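Local coordinates for protein glucose-resistance amylase regulator (Weissella paramesenteroides ATCC 33313, PDB 4RK6) that binds D-glucose between the two lobes of its periplasmic-binding-protein-like fold and probably acts as a DNA-binding transcriptional repressor of the LacI family, at residues 22-25 against 26-30; 79-82 against 83-87; 147-150 against 151-155; 158-161 against 162-165; 244-247 against 248-252. All blocks are in the same frame, centred on the assembly; numbering follows the deposited sequence.

Interaction 1: 22-25 against 26-30. With GLC (alpha-D-glucopyranose), chain C.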
loop_
_atom_site.group_PDB
_atom_site.type_symbol
_atom_site.label_atom_id
_atom_site.label_comp_id
_atom_site.label_asym_id
_atom_site.label_seq_id
_atom_site.Cartn_x
_atom_site.Cartn_y
_atom_site.Cartn_z
ATOM N N THR A 22 7.282 3.169 0.464
ATOM C CA THR A 22 6.671 2.090 1.245
ATOM C C THR A 22 5.255 2.565 1.622
ATOM O O THR A 22 4.911 3.751 1.444
ATOM C CB THR A 22 7.497 1.757 2.531
ATOM O OG1 THR A 22 8.846 1.379 2.200
ATOM C CG2 THR A 22 6.877 0.623 3.332
ATOM N N ASN A 23 4.432 1.652 2.130
ATOM C CA ASN A 23 3.125 2.022 2.671
ATOM C C ASN A 23 3.147 2.863 3.956
ATOM O O ASN A 23 2.080 3.134 4.528
ATOM C CB ASN A 23 2.239 0.779 2.874
ATOM C CG ASN A 23 1.357 0.483 1.670
ATOM O OD1 ASN A 23 0.910 1.393 0.961
ATOM N ND2 ASN A 23 1.086 -0.796 1.444
ATOM N N PHE A 24 4.323 3.304 4.410
ATOM C CA PHE A 24 4.345 4.140 5.611
ATOM C C PHE A 24 3.655 5.478 5.375
ATOM O O PHE A 24 3.081 6.036 6.305
ATOM C CB PHE A 24 5.752 4.305 6.212
ATOM C CG PHE A 24 6.616 5.331 5.540
ATOM C CD1 PHE A 24 7.470 4.977 4.515
ATOM C CD2 PHE A 24 6.609 6.655 5.967
ATOM C CE1 PHE A 24 8.263 5.928 3.895
ATOM C CE2 PHE A 24 7.414 7.606 5.369
ATOM C CZ PHE A 24 8.240 7.243 4.324
ATOM N N ALA A 25 3.667 5.970 4.142
ATOM C CA ALA A 25 3.104 7.298 3.838
ATOM C C ALA A 25 1.636 7.415 4.218
ATOM O O ALA A 25 1.220 8.395 4.847
ATOM C CB ALA A 25 3.281 7.624 2.360
ATOM N N ASP A 26 0.852 6.420 3.812
ATOM C CA ASP A 26 -0.569 6.366 4.125
ATOM C C ASP A 26 -0.834 6.459 5.634
ATOM O O ASP A 26 -1.795 7.130 6.059
ATOM C CB ASP A 26 -1.202 5.075 3.577
ATOM C CG ASP A 26 -1.579 5.173 2.104
ATOM O OD1 ASP A 26 -1.023 6.029 1.381
ATOM O OD2 ASP A 26 -2.436 4.377 1.665
ATOM N N GLU A 27 0.000 5.792 6.423
ATOM C CA GLU A 27 -0.144 5.804 7.892
ATOM C C GLU A 27 0.195 7.174 8.480
ATOM O O GLU A 27 -0.473 7.663 9.398
ATOM C CB GLU A 27 0.729 4.731 8.530
ATOM C CG GLU A 27 0.204 3.317 8.344
ATOM C CD GLU A 27 -0.964 3.021 9.264
ATOM O OE1 GLU A 27 -0.739 2.767 10.474
ATOM O OE2 GLU A 27 -2.106 3.054 8.768
ATOM N N ILE A 28 1.243 7.796 7.956
ATOM C CA ILE A 28 1.556 9.170 8.355
ATOM C C ILE A 28 0.398 10.082 7.972
ATOM O O ILE A 28 -0.040 10.901 8.777
ATOM C CB ILE A 28 2.892 9.656 7.757
ATOM C CG1 ILE A 28 4.057 8.970 8.460
ATOM C CG2 ILE A 28 3.013 11.180 7.863
ATOM C CD1 ILE A 28 5.410 9.317 7.898
ATOM N N ILE A 29 -0.135 9.920 6.763
ATOM C CA ILE A 29 -1.203 10.771 6.271
ATOM C C ILE A 29 -2.468 10.632 7.131
ATOM O O ILE A 29 -3.172 11.627 7.382
ATOM C CB ILE A 29 -1.488 10.503 4.778
ATOM C CG1 ILE A 29 -0.347 11.093 3.939
ATOM C CG2 ILE A 29 -2.811 11.121 4.340
ATOM C CD1 ILE A 29 -0.364 10.702 2.476
ATOM N N LYS A 30 -2.721 9.418 7.619
ATOM C CA LYS A 30 -3.856 9.186 8.515
ATOM C C LYS A 30 -3.744 10.051 9.763
ATOM O O LYS A 30 -4.729 10.647 10.190
ATOM C CB LYS A 30 -3.987 7.699 8.863
ATOM C CG LYS A 30 -4.822 6.951 7.828
ATOM C CD LYS A 30 -4.529 5.460 7.772
ATOM C CE LYS A 30 -5.131 4.847 6.514
ATOM N NZ LYS A 30 -4.707 3.436 6.310
HETATM C C1 GLC C . 11.536 5.759 4.774
HETATM C C2 GLC C . 11.351 6.218 6.220
HETATM C C3 GLC C . 11.783 5.179 7.235
HETATM C C4 GLC C . 11.206 3.814 6.851
HETATM C C5 GLC C . 11.746 3.448 5.468
HETATM C C6 GLC C . 11.205 2.105 4.985
HETATM O O1 GLC C . 12.855 5.978 4.452
HETATM O O2 GLC C . 12.108 7.400 6.475
HETATM O O3 GLC C . 11.257 5.620 8.482
HETATM O O4 GLC C . 11.535 2.867 7.823
HETATM O O5 GLC C . 11.319 4.384 4.513
HETATM O O6 GLC C . 9.817 2.131 4.869
#
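Thr22 reaches the bound alpha-D-glucopyranose just ahead of helix 24-39, its OG1 lying 2.9 Å from O6 of the sugar, a probable hydrogen bond, as the hydroxyl could instead give its proton to another acceptor nearby. Asn23 touches the following turn mainly through its backbone, and its ND2 is hydrogen-bonded to Asn23 OD1 of the second subunit. Phe24 links sugar and helix. Its CG stands between the backbone N and the carbonyl carbon (chi1 81°), and one ring face turns to the sugar, with CE1 3.4 Å from GLC C1 and GLC C2 above the rim. Ile28 CD1 meets the ring edge in its plane, 3.5 Å from Phe24 CD2, the two side chains running side by side. Their backbones are joined as well: Ile28 N gives a nearly straight hydrogen bond of 3.0 Å to Phe24 O. Ala25 continues the first turn, its O accepting from Ile29 N at 2.8 Å while Ile29 CG1 packs 3.2 Å from the same oxygen. The ligand thus lies at the N-terminal end of the helix, the crossover of the beta-alpha-beta unit between strands 12-18 and 42-48. Phe244 at the start of helix 244-257 packs against Phe24 and Ile28, and Ile29 rests on Tyr47 in strand 42-48 of the second subunit.

Interaction 2: 79-82 against 83-87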
loop_
_atom_site.group_PDB
_atom_site.type_symbol
_atom_site.label_atom_id
_atom_site.label_comp_id
_atom_site.label_asym_id
_atom_site.label_seq_id
_atom_site.Cartn_x
_atom_site.Cartn_y
_atom_site.Cartn_z
ATOM N N SER A 79 17.187 21.379 -1.762
ATOM C CA SER A 79 17.335 22.507 -0.846
ATOM C C SER A 79 16.594 23.752 -1.288
ATOM O O SER A 79 16.065 24.479 -0.443
ATOM C CB SER A 79 18.825 22.818 -0.640
ATOM O OG SER A 79 19.477 21.679 -0.090
ATOM N N TRP A 80 16.563 24.023 -2.599
ATOM C CA TRP A 80 15.912 25.216 -3.110
ATOM C C TRP A 80 14.405 25.226 -2.803
ATOM O O TRP A 80 13.843 26.289 -2.646
ATOM C CB TRP A 80 16.164 25.448 -4.626
ATOM C CG TRP A 80 15.715 24.331 -5.548
ATOM C CD1 TRP A 80 16.510 23.396 -6.151
ATOM C CD2 TRP A 80 14.372 24.058 -5.982
ATOM N NE1 TRP A 80 15.747 22.546 -6.921
ATOM C CE2 TRP A 80 14.433 22.928 -6.835
ATOM C CE3 TRP A 80 13.130 24.658 -5.735
ATOM C CZ2 TRP A 80 13.291 22.381 -7.438
ATOM C CZ3 TRP A 80 11.990 24.108 -6.328
ATOM C CH2 TRP A 80 12.083 22.974 -7.161
HETATM N N MSE A 81 13.775 24.057 -2.726
HETATM C CA MSE A 81 12.332 23.979 -2.413
HETATM C C MSE A 81 12.087 24.361 -0.973
HETATM O O MSE A 81 11.176 25.109 -0.685
HETATM C CB MSE A 81 11.742 22.565 -2.673
HETATM C CG MSE A 81 10.213 22.576 -2.556
HETATM SE SE MSE A 81 9.600 20.726 -2.876
HETATM C CE MSE A 81 10.110 20.713 -4.765
ATOM N N ILE A 82 12.920 23.847 -0.072
ATOM C CA ILE A 82 12.817 24.164 1.351
ATOM C C ILE A 82 13.046 25.658 1.519
ATOM O O ILE A 82 12.218 26.357 2.103
ATOM C CB ILE A 82 13.830 23.360 2.192
ATOM C CG1 ILE A 82 13.483 21.870 2.168
ATOM C CG2 ILE A 82 13.862 23.872 3.633
ATOM C CD1 ILE A 82 14.611 20.969 2.627
ATOM N N ASP A 83 14.147 26.165 0.967
ATOM C CA ASP A 83 14.416 27.599 1.011
ATOM C C ASP A 83 13.300 28.458 0.416
ATOM O O ASP A 83 12.868 29.398 1.054
ATOM C CB ASP A 83 15.746 27.954 0.333
ATOM C CG ASP A 83 16.951 27.570 1.172
ATOM O OD1 ASP A 83 17.031 28.015 2.347
ATOM O OD2 ASP A 83 17.826 26.829 0.646
ATOM N N LYS A 84 12.831 28.145 -0.793
ATOM C CA LYS A 84 11.781 28.960 -1.407
ATOM C C LYS A 84 10.492 28.971 -0.567
ATOM O O LYS A 84 9.841 30.012 -0.423
ATOM C CB LYS A 84 11.506 28.513 -2.852
ATOM C CG LYS A 84 12.568 29.006 -3.845
ATOM C CD LYS A 84 12.210 28.584 -5.266
ATOM C CE LYS A 84 12.777 29.510 -6.330
ATOM N NZ LYS A 84 12.264 30.899 -6.199
ATOM N N LEU A 85 10.153 27.846 0.032
ATOM C CA LEU A 85 8.937 27.795 0.866
ATOM C C LEU A 85 9.118 28.614 2.127
ATOM O O LEU A 85 8.289 29.459 2.451
ATOM C CB LEU A 85 8.545 26.350 1.207
ATOM C CG LEU A 85 8.073 25.535 0.002
ATOM C CD1 LEU A 85 8.128 24.068 0.351
ATOM C CD2 LEU A 85 6.673 25.929 -0.442
ATOM N N LEU A 86 10.241 28.431 2.815
ATOM C CA LEU A 86 10.500 29.221 4.014
ATOM C C LEU A 86 10.494 30.713 3.707
ATOM O O LEU A 86 10.010 31.510 4.498
ATOM C CB LEU A 86 11.833 28.830 4.641
ATOM C CG LEU A 86 11.975 27.433 5.248
ATOM C CD1 LEU A 86 13.435 27.170 5.596
ATOM C CD2 LEU A 86 11.111 27.271 6.493
ATOM N N GLU A 87 11.024 31.073 2.540
ATOM C CA GLU A 87 11.119 32.468 2.129
ATOM C C GLU A 87 9.757 33.058 1.757
ATOM O O GLU A 87 9.621 34.274 1.695
ATOM C CB GLU A 87 12.136 32.611 0.996
ATOM C CG GLU A 87 13.554 32.272 1.454
ATOM C CD GLU A 87 14.553 32.126 0.327
ATOM O OE1 GLU A 87 14.231 32.529 -0.816
ATOM O OE2 GLU A 87 15.655 31.604 0.590
#
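Trp80 and Lys84 are brought together, one turn apart, by two different first torsions: Trp80 CG sits between the backbone N and the carbonyl carbon (chi1 59°), whereas Lys84 CG lies beside its own backbone N, anti to the carbonyl carbon (chi1 -77°). Helix 79-87, which carries both, is the crossover of a beta-alpha-beta unit between the parallel strands 69-72 and 91-95. The methylene chain of Lys84 runs obliquely past the six-membered part of the indole, with Lys84 CD 4.1 Å from Trp80 CE3, a loose apolar touch. Trp80 NE1 is engaged by Glu52, and helix 52-64 covers this side through Gln55 and Phe59. Four successive i-to-i+4 hydrogen bonds hold the backbone, the straightest being Asp83 N to Ser79 O at 2.9 Å and 176°. Met81 (a selenomethionine) and Leu85 point the same way, and Met81 CG packs 3.9 Å from Leu85 CD1. Leu85 continues into the hydrophobic layer of Val70, Met72 and Val92 on the sheet. Ile77 and Ile103 pack on Ile82 from loops. Asp83 folds its carboxylate back along the preceding turn: OD2 comes to 3.1 Å from Ser79 O, where no hydrogen bond joins them and the approach is probably somewhat unfavourable, and OD1 takes a hydrogen bond from Gln102 NE2. In the Ile82-Leu86 pair, whose side chains also run side by side, Ile82 CG2 and Leu86 CD1 are the meeting methyl groups, 3.9 Å apart.

Interaction 3: 147-150 against 151-155; sequences TNFI and KSMTD
Four successive i-to-i+4 hydrogen bonds, from Lys151 N to Thr147 O through Thr154 N to Ile150 O, carry the last turns of helix 144-155. On the buried side Phe149 and Met153, a selenomethionine, lie next to each other and point the same way. Phe149 CG is anti to the backbone N (chi1 175°), which lays the ring alongside the next turn. Met153 CG, anti to its carbonyl carbon (chi1 -68°), lies over one face of that ring, 3.9 Å from the centroid and 25° off the normal, a CH-pi contact. The bends at chi2 and chi3 then turn the selenium and CE. The selenium stands farther out, 4.8 Å from the centroid and oblique to the ring, in a Met-aromatic contact. This helix is the crossover between the parallel strands 129-132 and 163-166, and the pair forms part of its sheet-facing surface: Phe149 packs on Leu131 and Leu165, while both side chains touch Ile129 and Ile163. Ser152 faces helix 110-123, where its OG is hydrogen-bonded to Asn115 OD1. Near the C-terminal end, Thr154 turns OG1 back toward the helix, 2.9 Å from Ile150 O and 3.1 Å from Lys151 O; the single hydroxyl proton may go to either carbonyl or be shared. Lys151 is extended as far as CE, then turns at chi4, and NZ gives Asp155 OD2 a 3.0 Å hydrogen bond on its syn lone pair, within a salt bridge spanning one turn.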
loop_
_atom_site.group_PDB
_atom_site.type_symbol
_atom_site.label_atom_id
_atom_site.label_comp_id
_atom_site.label_asym_id
_atom_site.label_seq_id
_atom_site.Cartn_x
_atom_site.Cartn_y
_atom_site.Cartn_z
ATOM N N THR A 147 25.080 3.141 8.635
ATOM C CA THR A 147 25.979 3.717 9.628
ATOM C C THR A 147 25.606 3.331 11.059
ATOM O O THR A 147 26.465 2.935 11.842
ATOM C CB THR A 147 26.099 5.227 9.413
ATOM O OG1 THR A 147 26.830 5.415 8.199
ATOM C CG2 THR A 147 26.820 5.882 10.558
ATOM N N ASN A 148 24.315 3.380 11.392
ATOM C CA ASN A 148 23.892 2.991 12.742
ATOM C C ASN A 148 24.079 1.510 13.040
ATOM O O ASN A 148 24.414 1.136 14.161
ATOM C CB ASN A 148 22.446 3.409 12.982
ATOM C CG ASN A 148 22.291 4.892 13.164
ATOM O OD1 ASN A 148 23.226 5.604 13.575
ATOM N ND2 ASN A 148 21.119 5.384 12.855
ATOM N N PHE A 149 23.876 0.668 12.025
ATOM C CA PHE A 149 24.108 -0.772 12.159
ATOM C C PHE A 149 25.554 -1.026 12.487
ATOM O O PHE A 149 25.867 -1.743 13.421
ATOM C CB PHE A 149 23.705 -1.478 10.865
ATOM C CG PHE A 149 24.001 -2.957 10.844
ATOM C CD1 PHE A 149 23.470 -3.806 11.807
ATOM C CD2 PHE A 149 24.798 -3.500 9.852
ATOM C CE1 PHE A 149 23.733 -5.172 11.788
ATOM C CE2 PHE A 149 25.041 -4.868 9.806
ATOM C CZ PHE A 149 24.535 -5.704 10.795
ATOM N N ILE A 150 26.440 -0.412 11.714
ATOM C CA ILE A 150 27.859 -0.587 11.945
ATOM C C ILE A 150 28.276 -0.087 13.340
ATOM O O ILE A 150 28.989 -0.795 14.071
ATOM C CB ILE A 150 28.699 0.010 10.799
ATOM C CG1 ILE A 150 28.469 -0.834 9.542
ATOM C CG2 ILE A 150 30.188 -0.037 11.169
ATOM C CD1 ILE A 150 28.804 -0.140 8.253
ATOM N N LYS A 151 27.793 1.084 13.724
ATOM C CA LYS A 151 28.087 1.662 15.048
ATOM C C LYS A 151 27.603 0.738 16.157
ATOM O O LYS A 151 28.333 0.439 17.097
ATOM C CB LYS A 151 27.426 3.027 15.188
ATOM C CG LYS A 151 27.650 3.703 16.549
ATOM C CD LYS A 151 26.946 5.050 16.649
ATOM C CE LYS A 151 27.411 5.863 17.857
ATOM N NZ LYS A 151 27.542 5.072 19.114
ATOM N N SER A 152 26.371 0.249 16.031
ATOM C CA SER A 152 25.809 -0.613 17.062
ATOM C C SER A 152 26.582 -1.938 17.184
ATOM O O SER A 152 26.863 -2.408 18.288
ATOM C CB SER A 152 24.316 -0.876 16.804
ATOM O OG SER A 152 23.789 -1.695 17.833
HETATM N N MSE A 153 26.926 -2.537 16.054
HETATM C CA MSE A 153 27.629 -3.803 16.051
HETATM C C MSE A 153 28.983 -3.607 16.695
HETATM O O MSE A 153 29.396 -4.409 17.530
HETATM C CB MSE A 153 27.791 -4.363 14.642
HETATM C CG MSE A 153 26.463 -4.796 14.000
HETATM SE SE MSE A 153 25.885 -6.519 14.712
HETATM C CE MSE A 153 27.072 -7.704 13.682
ATOM N N THR A 154 29.677 -2.538 16.315
ATOM C CA THR A 154 30.996 -2.280 16.900
ATOM C C THR A 154 30.905 -1.845 18.376
ATOM O O THR A 154 31.766 -2.239 19.160
ATOM C CB THR A 154 31.821 -1.299 16.042
ATOM O OG1 THR A 154 31.135 -0.060 15.907
ATOM C CG2 THR A 154 32.061 -1.853 14.664
ATOM N N ASP A 155 29.858 -1.100 18.769
ATOM C CA ASP A 155 29.594 -0.779 20.201
ATOM C C ASP A 155 29.440 -2.049 21.057
ATOM O O ASP A 155 29.731 -2.043 22.251
ATOM C CB ASP A 155 28.309 0.038 20.381
ATOM C CG ASP A 155 28.440 1.509 19.967
ATOM O OD1 ASP A 155 29.544 2.045 19.796
ATOM O OD2 ASP A 155 27.384 2.152 19.828
#

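Interaction 4: 158-161 against 162-165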
loop_
_atom_site.group_PDB
_atom_site.type_symbol
_atom_site.label_atom_id
_atom_site.label_comp_id
_atom_site.label_asym_id
_atom_site.label_seq_id
_atom_site.Cartn_x
_atom_site.Cartn_y
_atom_site.Cartn_z
ATOM N N LEU A 158 31.635 -6.375 18.340
ATOM C CA LEU A 158 31.748 -7.240 17.172
ATOM C C LEU A 158 32.618 -6.538 16.145
ATOM O O LEU A 158 32.904 -5.346 16.262
ATOM C CB LEU A 158 30.359 -7.590 16.612
ATOM C CG LEU A 158 29.490 -8.348 17.623
ATOM C CD1 LEU A 158 28.126 -8.676 17.011
ATOM C CD2 LEU A 158 30.173 -9.612 18.139
ATOM N N ALA A 159 33.039 -7.287 15.143
ATOM C CA ALA A 159 34.059 -6.823 14.219
ATOM C C ALA A 159 33.512 -6.784 12.812
ATOM O O ALA A 159 32.437 -7.329 12.526
ATOM C CB ALA A 159 35.270 -7.742 14.296
ATOM N N TYR A 160 34.267 -6.148 11.921
ATOM C CA TYR A 160 33.883 -6.058 10.513
ATOM C C TYR A 160 33.580 -7.414 9.875
ATOM O O TYR A 160 32.723 -7.487 8.994
ATOM C CB TYR A 160 34.943 -5.305 9.697
ATOM C CG TYR A 160 35.203 -3.907 10.220
ATOM C CD1 TYR A 160 34.175 -2.960 10.281
ATOM C CD2 TYR A 160 36.471 -3.537 10.675
ATOM C CE1 TYR A 160 34.409 -1.680 10.765
ATOM C CE2 TYR A 160 36.716 -2.264 11.160
ATOM C CZ TYR A 160 35.687 -1.339 11.205
ATOM O OH TYR A 160 35.943 -0.077 11.688
ATOM N N GLU A 161 34.261 -8.475 10.321
ATOM C CA GLU A 161 33.986 -9.832 9.826
ATOM C C GLU A 161 32.598 -10.379 10.235
ATOM O O GLU A 161 32.137 -11.356 9.675
ATOM C CB GLU A 161 35.062 -10.821 10.289
ATOM C CG GLU A 161 34.977 -11.208 11.761
ATOM C CD GLU A 161 36.198 -11.969 12.249
ATOM O OE1 GLU A 161 36.722 -12.822 11.501
ATOM O OE2 GLU A 161 36.628 -11.721 13.394
ATOM N N ASN A 162 31.971 -9.759 11.221
ATOM C CA ASN A 162 30.609 -10.135 11.653
ATOM C C ASN A 162 29.504 -9.329 10.966
ATOM O O ASN A 162 28.318 -9.583 11.194
ATOM C CB ASN A 162 30.474 -9.884 13.144
ATOM C CG ASN A 162 31.515 -10.612 13.959
ATOM O OD1 ASN A 162 32.241 -9.997 14.742
ATOM N ND2 ASN A 162 31.581 -11.920 13.794
ATOM N N ILE A 163 29.900 -8.325 10.193
ATOM C CA ILE A 163 28.994 -7.297 9.669
ATOM C C ILE A 163 28.813 -7.514 8.177
ATOM O O ILE A 163 29.791 -7.518 7.431
ATOM C CB ILE A 163 29.568 -5.882 9.937
ATOM C CG1 ILE A 163 29.549 -5.599 11.442
ATOM C CG2 ILE A 163 28.796 -4.832 9.148
ATOM C CD1 ILE A 163 30.345 -4.382 11.839
ATOM N N PHE A 164 27.569 -7.722 7.744
ATOM C CA PHE A 164 27.264 -7.944 6.322
ATOM C C PHE A 164 26.217 -6.957 5.835
ATOM O O PHE A 164 25.347 -6.578 6.583
ATOM C CB PHE A 164 26.784 -9.383 6.101
ATOM C CG PHE A 164 27.774 -10.416 6.536
ATOM C CD1 PHE A 164 27.885 -10.764 7.882
ATOM C CD2 PHE A 164 28.618 -11.013 5.615
ATOM C CE1 PHE A 164 28.812 -11.712 8.295
ATOM C CE2 PHE A 164 29.543 -11.956 6.022
ATOM C CZ PHE A 164 29.644 -12.296 7.355
ATOM N N LEU A 165 26.335 -6.528 4.583
ATOM C CA LEU A 165 25.452 -5.531 4.002
ATOM C C LEU A 165 24.951 -5.992 2.647
ATOM O O LEU A 165 25.703 -6.590 1.888
ATOM C CB LEU A 165 26.197 -4.218 3.780
ATOM C CG LEU A 165 26.821 -3.564 4.999
ATOM C CD1 LEU A 165 27.717 -2.405 4.594
ATOM C CD2 LEU A 165 25.747 -3.096 5.965
#
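The tight turn that leads from helix 144-155 into edge strand 163-166 is held by Asn162, whose side chain reaches back to Ala159. Asn162 OD1 accepts from Ala159 N at 2.9 Å, the N-H pointing nearly straight at a lone pair in the amide plane. In return Asn162 N donates to Ala159 O at 2.8 Å, from above the carbonyl plane. Side chain and backbone of one residue therefore grip both polar atoms of another. With CG anti to the carbonyl carbon (chi1 -56°), the amide lies against Leu158, which it crosses at about a right angle, Leu158 CB being 3.6 Å from Asn162 OD1. The other end of this buried amide is satisfied by Asn128, to which ND2 donates. Residues 160-162 form a short 3-10 turn, and Ile163 N bonds to Tyr160 O at 3.2 Å as the chain straightens into the strand. Backbone hydrogen bonds of Asn162 and Phe164 to Ile129 join it to the parallel strand 129-132 at one border of the sheet. Ile163 CG1 packs 3.5 Å from Ala159 O. The Phe164 ring approaches the turn obliquely, CZ 3.5 Å from Glu161 O.

Interaction 5: 244-247 against 248-252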
loop_
_atom_site.group_PDB
_atom_site.type_symbol
_atom_site.label_atom_id
_atom_site.label_comp_id
_atom_site.label_asym_id
_atom_site.label_seq_id
_atom_site.Cartn_x
_atom_site.Cartn_y
_atom_site.Cartn_z
ATOM N N PHE A 244 3.591 5.621 12.995
ATOM C CA PHE A 244 3.487 6.582 11.893
ATOM C C PHE A 244 2.343 7.576 12.090
ATOM O O PHE A 244 2.490 8.754 11.805
ATOM C CB PHE A 244 3.359 5.891 10.531
ATOM C CG PHE A 244 4.603 5.160 10.114
ATOM C CD1 PHE A 244 5.789 5.854 9.888
ATOM C CD2 PHE A 244 4.604 3.775 9.974
ATOM C CE1 PHE A 244 6.946 5.177 9.519
ATOM C CE2 PHE A 244 5.761 3.097 9.611
ATOM C CZ PHE A 244 6.927 3.806 9.375
ATOM N N PRO A 245 1.185 7.102 12.567
ATOM C CA PRO A 245 0.141 8.099 12.762
ATOM C C PRO A 245 0.537 9.129 13.815
ATOM O O PRO A 245 0.213 10.305 13.609
ATOM C CB PRO A 245 -1.093 7.278 13.186
ATOM C CG PRO A 245 -0.785 5.871 12.733
ATOM C CD PRO A 245 0.713 5.732 12.845
ATOM N N GLU A 246 1.238 8.724 14.870
ATOM C CA GLU A 246 1.670 9.678 15.898
ATOM C C GLU A 246 2.668 10.681 15.299
ATOM O O GLU A 246 2.585 11.888 15.553
ATOM C CB GLU A 246 2.233 8.979 17.109
ATOM C CG GLU A 246 2.698 9.926 18.200
ATOM C CD GLU A 246 1.577 10.656 18.915
ATOM O OE1 GLU A 246 0.373 10.476 18.588
ATOM O OE2 GLU A 246 1.929 11.413 19.845
ATOM N N ILE A 247 3.580 10.195 14.457
ATOM C CA ILE A 247 4.479 11.116 13.736
ATOM C C ILE A 247 3.691 12.187 12.987
ATOM O O ILE A 247 4.010 13.366 13.073
ATOM C CB ILE A 247 5.453 10.341 12.811
ATOM C CG1 ILE A 247 6.405 9.505 13.656
ATOM C CG2 ILE A 247 6.214 11.295 11.894
ATOM C CD1 ILE A 247 7.128 8.407 12.877
ATOM N N GLY A 248 2.648 11.783 12.267
ATOM C CA GLY A 248 1.806 12.717 11.541
ATOM C C GLY A 248 1.085 13.681 12.481
ATOM O O GLY A 248 1.094 14.890 12.263
ATOM N N ARG A 249 0.464 13.158 13.538
ATOM C CA ARG A 249 -0.262 14.042 14.467
ATOM C C ARG A 249 0.654 15.096 15.105
ATOM O O ARG A 249 0.290 16.281 15.203
ATOM C CB ARG A 249 -0.926 13.231 15.589
ATOM C CG ARG A 249 -2.109 12.396 15.143
ATOM C CD ARG A 249 -2.884 11.869 16.350
ATOM N NE ARG A 249 -2.150 10.829 17.065
ATOM C CZ ARG A 249 -2.172 9.524 16.758
ATOM N NH1 ARG A 249 -2.920 9.059 15.756
ATOM N NH2 ARG A 249 -1.464 8.679 17.481
ATOM N N ILE A 250 1.829 14.669 15.540
ATOM C CA ILE A 250 2.773 15.545 16.242
ATOM C C ILE A 250 3.363 16.585 15.290
ATOM O O ILE A 250 3.521 17.759 15.662
ATOM C CB ILE A 250 3.835 14.709 16.970
ATOM C CG1 ILE A 250 3.169 13.877 18.092
ATOM C CG2 ILE A 250 4.951 15.557 17.559
ATOM C CD1 ILE A 250 2.515 14.675 19.205
ATOM N N ALA A 251 3.662 16.196 14.056
ATOM C CA ALA A 251 4.107 17.190 13.066
ATOM C C ALA A 251 3.056 18.304 12.862
ATOM O O ALA A 251 3.372 19.493 12.847
ATOM C CB ALA A 251 4.440 16.527 11.737
HETATM N N MSE A 252 1.792 17.928 12.743
HETATM C CA MSE A 252 0.738 18.917 12.564
HETATM C C MSE A 252 0.596 19.731 13.832
HETATM O O MSE A 252 0.437 20.961 13.778
HETATM C CB MSE A 252 -0.572 18.241 12.146
HETATM C CG MSE A 252 -1.677 19.238 11.822
HETATM SE SE MSE A 252 -1.259 20.506 10.398
HETATM C CE MSE A 252 -2.750 21.777 10.659
#
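Glu246 and Arg249 form a salt bridge across less than one turn of helix 244-257, with two arginine nitrogens on a single oxygen. Arg249 NH2 is 2.8 Å and Arg249 NE 3.0 Å from Glu246 OE1, a side-on grip with bent N-H angles of 137° and 133°. The carboxylate and guanidinium planes stand 56° apart, so this is no flat two-oxygen pairing. Glu246 CG is anti to the backbone N, and a bend at chi2 brings the carboxylate round to the arginine. Its other oxygen, OE2, lies 3.3 Å from Ile250 CG1. The guanidinium lies over the helix backbone, one face above Glu246 CA and the carbonyl carbon of Pro245, and Arg249 NH1 is 3.6 Å from Pro245 CB. Beneath them the helix is bonded in regular i-to-i+4 steps, including Arg249 N to Pro245 O at 2.9 Å. Farther out, Glu34 OE2 of helix 24-39 forms a salt bridge with Arg249 NH1, while Ile247 and Ile250 pack on Val106 and Ile270 of the sheet. With two carboxylates as partners, the arginine charge is probably well balanced, and it ties its own helix to helix 24-39.

How the interactions relate
Along the chain the contacts follow in numerical order over two lobes. Interactions 1, 2 and 5 belong to one lobe, on helices 24-39, 79-87 and 244-257; interactions 3 and 4 belong to the other. Interactions 1 and 5, with centres about 10 Å apart, touch where Phe244 CZ comes to 3.4 Å from Phe24 CB, packing a late helix onto the sugar-binding one. Interaction 2 touches neither; its centre lies about 24 and 22 Å from theirs. Interactions 3 and 4, about 9 Å apart, join helix 144-155 to the strand that follows it. Interactions 1 and 3 lie about 28 Å apart between centres, on opposite sides of the chain's centre, with glucose between the lobes.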